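Local coordinates for putative sensory box/GGDEF family protein (Vibrio parahaemolyticus, PDB 3LID) that probably senses an extracellular signal through this Cache-type (PDC-fold) sensor domain and, as the whole protein, probably makes cyclic di-GMP from two GTP, at residues Arg116-Tyr121 with Gly134-Arg139; Ser149-Ile154 with Val169-Ile174. All blocks are in the same frame, centred on the assembly; numbering follows the deposited sequence.

Interaction 1: Arg116-Tyr121 with Gly134-Arg139; sequences REYFKY and GIELER. With PO4 (phosphate ion), chain C; EDO (1,2-ethanediol), chain H.
Phosphate O4 is gripped by both segments at once. R116 NH1 donates to it over 2.8 Å, the backbone N of R139 does so over 2.9 Å, and R116 NH2 adds a weak third bond. R116 NH2 also makes the direct salt bridge of the contact, to E136 OE2 at 2.8 Å and 165°. Arginine suits this place because its several N-H groups serve the anion and the carboxylate together, while E136 supplies compensating negative charge. The carboxylate oxygen lies near the guanidinium plane but is met on its anti side, the two planes being 35° apart. E136 reaches across because its chain is extended, with CG anti to the backbone N (chi1 174°), whereas R116 is bent at chi2 and chi3 and folds back over Y118. There Y118 CE2 sits over the centre of one guanidinium face, and R139 CG lies over the opposite face, nearer the rim; the NH1 of R139 turns away to the carbonyl of G142. With the start of helix 117-124 facing strand 131-140, the contact lines an anion-binding site of the PDC (Cache) domain; the phosphate probably comes from the crystallisation liquor, and its site is consistent with a ligand pocket. K113, R83, R153 and N171 also donate to it. Y118 suits its place because its hydroxyl donates to phosphate O2 at 2.7 Å while its ring supports R116. A water links helix and strand, donating to E136 OE2 at 2.6 Å and accepting from Y118 N and, weakly, R116 NE. W133 NE1 binds E136 OE1.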
# COMPACT_ATOMS: atom_id res chain seq x y z
N ARG A 116 16.97 -2.08 -10.46
CA ARG A 116 16.00 -2.41 -9.43
C ARG A 116 15.41 -3.78 -9.64
O ARG A 116 15.08 -4.17 -10.76
CB ARG A 116 14.87 -1.41 -9.46
CG ARG A 116 15.36 0.01 -8.90
CD ARG A 116 15.80 -0.02 -7.44
NE ARG A 116 14.62 -0.22 -6.52
CZ ARG A 116 13.75 0.74 -6.18
NH1 ARG A 116 13.87 2.02 -6.69
NH2 ARG A 116 12.70 0.43 -5.35
N GLU A 117 15.22 -4.51 -8.53
CA GLU A 117 14.62 -5.83 -8.69
C GLU A 117 13.20 -5.81 -9.25
O GLU A 117 12.78 -6.74 -9.93
CB GLU A 117 14.69 -6.56 -7.34
CG GLU A 117 16.18 -6.84 -6.93
CD GLU A 117 16.91 -7.85 -7.87
OE1 GLU A 117 16.27 -8.57 -8.67
OE2 GLU A 117 18.18 -7.88 -7.89
N TYR A 118 12.46 -4.72 -9.00
CA TYR A 118 11.09 -4.71 -9.46
C TYR A 118 11.11 -4.60 -10.96
O TYR A 118 10.21 -5.10 -11.63
CB TYR A 118 10.25 -3.57 -8.80
CG TYR A 118 10.52 -2.14 -9.25
CD1 TYR A 118 10.13 -1.67 -10.52
CD2 TYR A 118 11.17 -1.24 -8.38
CE1 TYR A 118 10.36 -0.35 -10.89
CE2 TYR A 118 11.39 0.10 -8.74
CZ TYR A 118 11.02 0.51 -10.03
OH TYR A 118 11.21 1.83 -10.35
N PHE A 119 12.17 -3.96 -11.49
CA PHE A 119 12.29 -3.84 -12.93
C PHE A 119 12.67 -5.17 -13.56
O PHE A 119 12.06 -5.58 -14.57
CB PHE A 119 13.31 -2.77 -13.36
CG PHE A 119 13.48 -2.75 -14.84
CD1 PHE A 119 12.47 -2.27 -15.66
CD2 PHE A 119 14.63 -3.30 -15.40
CE1 PHE A 119 12.65 -2.27 -17.04
CE2 PHE A 119 14.79 -3.31 -16.81
CZ PHE A 119 13.82 -2.80 -17.58
N LYS A 120 13.62 -5.87 -12.98
CA LYS A 120 13.96 -7.18 -13.51
C LYS A 120 12.75 -8.12 -13.46
O LYS A 120 12.56 -8.95 -14.35
CB LYS A 120 15.11 -7.73 -12.67
CG LYS A 120 16.40 -6.83 -12.86
CD LYS A 120 17.59 -7.33 -12.02
CE LYS A 120 18.72 -6.35 -12.21
NZ LYS A 120 19.84 -6.73 -11.31
N TYR A 121 11.95 -8.02 -12.39
CA TYR A 121 10.68 -8.81 -12.32
C TYR A 121 9.72 -8.41 -13.47
O TYR A 121 9.19 -9.25 -14.21
CB TYR A 121 10.04 -8.62 -10.94
CG TYR A 121 8.70 -9.36 -10.89
CD1 TYR A 121 8.68 -10.75 -10.97
CD2 TYR A 121 7.51 -8.68 -10.80
CE1 TYR A 121 7.45 -11.46 -10.93
CE2 TYR A 121 6.28 -9.36 -10.80
CZ TYR A 121 6.26 -10.73 -10.85
OH TYR A 121 5.03 -11.36 -10.86
N GLY A 134 6.16 -6.76 -4.42
CA GLY A 134 5.87 -6.62 -2.93
C GLY A 134 6.12 -5.17 -2.47
O GLY A 134 6.97 -4.43 -2.99
N ILE A 135 5.42 -4.77 -1.42
CA ILE A 135 5.58 -3.41 -0.86
C ILE A 135 7.05 -3.14 -0.51
O ILE A 135 7.71 -3.99 0.09
CB ILE A 135 4.69 -3.27 0.40
CG1 ILE A 135 3.22 -3.27 -0.10
CG2 ILE A 135 5.00 -1.92 1.10
CD1 ILE A 135 2.22 -3.47 1.10
N GLU A 136 7.56 -2.00 -0.98
CA GLU A 136 9.00 -1.68 -0.87
C GLU A 136 9.14 -0.18 -0.94
O GLU A 136 8.39 0.52 -1.69
CB GLU A 136 9.71 -2.30 -2.08
CG GLU A 136 11.16 -1.94 -2.19
CD GLU A 136 11.73 -2.71 -3.39
OE1 GLU A 136 11.98 -3.91 -3.28
OE2 GLU A 136 11.94 -2.12 -4.46
N LEU A 137 10.06 0.33 -0.14
CA LEU A 137 10.21 1.82 -0.06
C LEU A 137 10.74 2.34 -1.40
O LEU A 137 11.54 1.70 -2.09
CB LEU A 137 11.27 2.14 1.01
CG LEU A 137 10.82 1.69 2.40
CD1 LEU A 137 11.88 1.83 3.50
CD2 LEU A 137 9.62 2.54 2.81
N GLU A 138 10.29 3.53 -1.75
CA GLU A 138 10.84 4.23 -2.96
C GLU A 138 12.30 4.66 -2.82
O GLU A 138 12.75 5.00 -1.70
CB GLU A 138 10.02 5.43 -3.22
CG GLU A 138 8.60 4.99 -3.71
CD GLU A 138 7.69 6.16 -4.13
OE1 GLU A 138 7.95 7.29 -3.74
OE2 GLU A 138 6.65 5.98 -4.89
N ARG A 139 13.00 4.64 -3.94
CA ARG A 139 14.39 5.12 -3.95
C ARG A 139 14.62 6.04 -5.17
O ARG A 139 13.90 5.96 -6.18
CB ARG A 139 15.36 3.93 -4.09
CG ARG A 139 15.37 3.04 -2.79
CD ARG A 139 16.33 1.81 -2.86
NE ARG A 139 16.26 1.14 -1.54
CZ ARG A 139 17.11 1.23 -0.53
NH1 ARG A 139 18.23 1.97 -0.57
NH2 ARG A 139 16.82 0.50 0.59
P PO4 C . 10.73 3.79 -7.24
O1 PO4 C . 10.42 5.29 -7.05
O2 PO4 C . 11.62 3.77 -8.48
O3 PO4 C . 9.49 2.98 -7.51
O4 PO4 C . 11.49 3.25 -6.03
C1 EDO H . 9.72 -1.72 4.35
O1 EDO H . 9.21 -2.41 5.56
C2 EDO H . 8.56 -1.54 3.39
O2 EDO H . 8.18 -2.83 2.87
O HOH W 1 13.27 -3.23 -6.44

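Interaction 2: Ser149-Ile154 with Val169-Ile174; sequences SPSLRI and VLNVDI. With PO4 (phosphate ion), chain C.
I154 and L170 face each other as an antiparallel hydrogen-bonded pair, with I154 N to L170 O at 2.8 Å and L170 N to I154 O at 2.9 Å. L152 and V172 repeat the pattern, and I174 N closes the series on P150 O. Here the hairpin of strands 150-160 and 163-173 is tightly packed. The branched side chains I154 and V172 suit extended strands, and I154 CG1 meets V172 CG2 at 3.9 Å on the apolar face, partly covered by helix 9-45. The P150 ring meets I174 at an angle, CG 3.9 Å from CB. Beside it a single water donates to both P150 O and D173 OD1, and D173 also caps Y176 N. The looser face, bearing S151, R153 and N171, is polar instead. R153, extended from CG to NE, lays its CG 3.6 Å from N171 OD1. Phosphate O3 accepts from R153 NE at 2.6 Å and from N171 ND2 at 3.0 Å, while R153 NH2 reaches phosphate O4 and NH1 the carbonyl of E136. N171 ND2 also donates to E138 and its OD1 accepts from R83 NH2, which fixes the amide's orientation. The sheet therefore offers hydrocarbon to the helix and positive and amide donors to an anion.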
# COMPACT_ATOMS: atom_id res chain seq x y z
N SER A 149 8.70 6.14 1.97
CA SER A 149 7.55 5.99 1.07
C SER A 149 7.29 4.56 0.61
O SER A 149 7.81 4.13 -0.46
CB SER A 149 7.78 6.95 -0.12
OG SER A 149 6.80 6.79 -1.13
N PRO A 150 6.53 3.75 1.40
CA PRO A 150 6.27 2.37 1.04
C PRO A 150 5.26 2.31 -0.16
O PRO A 150 4.18 2.97 -0.10
CB PRO A 150 5.65 1.71 2.33
CG PRO A 150 5.00 2.93 3.04
CD PRO A 150 5.88 4.18 2.65
N SER A 151 5.67 1.63 -1.22
CA SER A 151 4.86 1.59 -2.47
C SER A 151 4.67 0.17 -2.89
O SER A 151 5.57 -0.66 -2.74
CB SER A 151 5.59 2.23 -3.71
OG SER A 151 5.60 3.61 -3.70
N LEU A 152 3.46 -0.10 -3.41
CA LEU A 152 3.13 -1.38 -4.02
C LEU A 152 3.07 -1.10 -5.53
O LEU A 152 2.24 -0.32 -6.01
CB LEU A 152 1.79 -1.84 -3.44
CG LEU A 152 1.53 -3.35 -3.68
CD1 LEU A 152 0.33 -3.87 -2.72
CD2 LEU A 152 1.25 -3.61 -5.13
N ARG A 153 4.04 -1.62 -6.26
CA ARG A 153 4.19 -1.18 -7.68
C ARG A 153 3.41 -2.16 -8.56
O ARG A 153 3.67 -3.36 -8.56
CB ARG A 153 5.70 -1.24 -8.06
CG ARG A 153 6.45 -0.06 -7.36
CD ARG A 153 7.99 -0.32 -7.39
NE ARG A 153 8.68 0.69 -6.62
CZ ARG A 153 8.81 0.65 -5.30
NH1 ARG A 153 8.24 -0.37 -4.59
NH2 ARG A 153 9.47 1.63 -4.69
N ILE A 154 2.49 -1.64 -9.35
CA ILE A 154 1.77 -2.46 -10.36
C ILE A 154 2.65 -2.37 -11.67
O ILE A 154 3.12 -1.25 -11.98
CB ILE A 154 0.43 -1.85 -10.66
CG1 ILE A 154 -0.32 -1.53 -9.33
CG2 ILE A 154 -0.34 -2.80 -11.57
CD1 ILE A 154 -0.53 -2.78 -8.42
N VAL A 169 4.23 1.41 -15.00
CA VAL A 169 4.48 1.15 -13.60
C VAL A 169 3.66 2.14 -12.80
O VAL A 169 3.74 3.36 -13.02
CB VAL A 169 5.96 1.41 -13.24
CG1 VAL A 169 6.20 1.13 -11.76
CG2 VAL A 169 6.88 0.48 -14.09
N LEU A 170 2.90 1.61 -11.83
CA LEU A 170 2.07 2.52 -11.02
C LEU A 170 2.46 2.32 -9.57
O LEU A 170 2.48 1.20 -9.12
CB LEU A 170 0.56 2.09 -11.17
CG LEU A 170 0.16 1.74 -12.63
CD1 LEU A 170 -1.25 1.16 -12.65
CD2 LEU A 170 0.25 3.08 -13.41
N ASN A 171 2.76 3.36 -8.85
CA ASN A 171 3.21 3.22 -7.45
C ASN A 171 2.01 3.52 -6.59
O ASN A 171 1.67 4.68 -6.37
CB ASN A 171 4.35 4.21 -7.13
CG ASN A 171 5.66 3.73 -7.67
OD1 ASN A 171 5.72 3.19 -8.80
ND2 ASN A 171 6.71 3.87 -6.86
N VAL A 172 1.46 2.45 -6.03
CA VAL A 172 0.34 2.56 -5.05
C VAL A 172 0.92 2.95 -3.70
O VAL A 172 1.85 2.33 -3.17
CB VAL A 172 -0.44 1.24 -5.01
CG1 VAL A 172 -1.51 1.33 -3.85
CG2 VAL A 172 -1.08 0.91 -6.41
N ASP A 173 0.42 4.04 -3.18
CA ASP A 173 1.01 4.73 -2.03
C ASP A 173 0.38 4.14 -0.72
O ASP A 173 -0.80 4.36 -0.36
CB ASP A 173 0.60 6.19 -2.20
CG ASP A 173 1.04 7.08 -1.04
OD1 ASP A 173 1.54 6.61 -0.02
OD2 ASP A 173 0.84 8.28 -1.17
N ILE A 174 1.14 3.25 -0.09
CA ILE A 174 0.63 2.60 1.15
C ILE A 174 0.42 3.58 2.31
O ILE A 174 -0.51 3.42 3.12
CB ILE A 174 1.64 1.50 1.56
CG1 ILE A 174 1.74 0.40 0.46
CG2 ILE A 174 1.27 0.83 2.91
CD1 ILE A 174 0.36 -0.35 0.15
P PO4 C . 10.73 3.79 -7.24
O1 PO4 C . 10.42 5.29 -7.05
O2 PO4 C . 11.62 3.77 -8.48
O3 PO4 C . 9.49 2.98 -7.51
O4 PO4 C . 11.49 3.25 -6.03
O HOH W 2 3.79 5.63 0.92

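In the fold
After the long helix 9-45, further helices and the first strands of the sheet, the chain reaches helix 117-124. Interaction 1 closes the short connection from this helix to strand 131-140, 12 residues between its segments. Interaction 2 opens only afterwards and closes the hairpin of strands 150-160 and 163-173, so the two lie in series, neither nested nor crossed. Strand 131-140 neighbours strand 150-160 in the antiparallel sheet, and E138 bridges the contacts by its backbone N to S149 O and its carboxylate to N171. With centres about 9 Å apart, both contribute donors to one phosphate, probably from the crystallisation liquor, between the helix and the sheet.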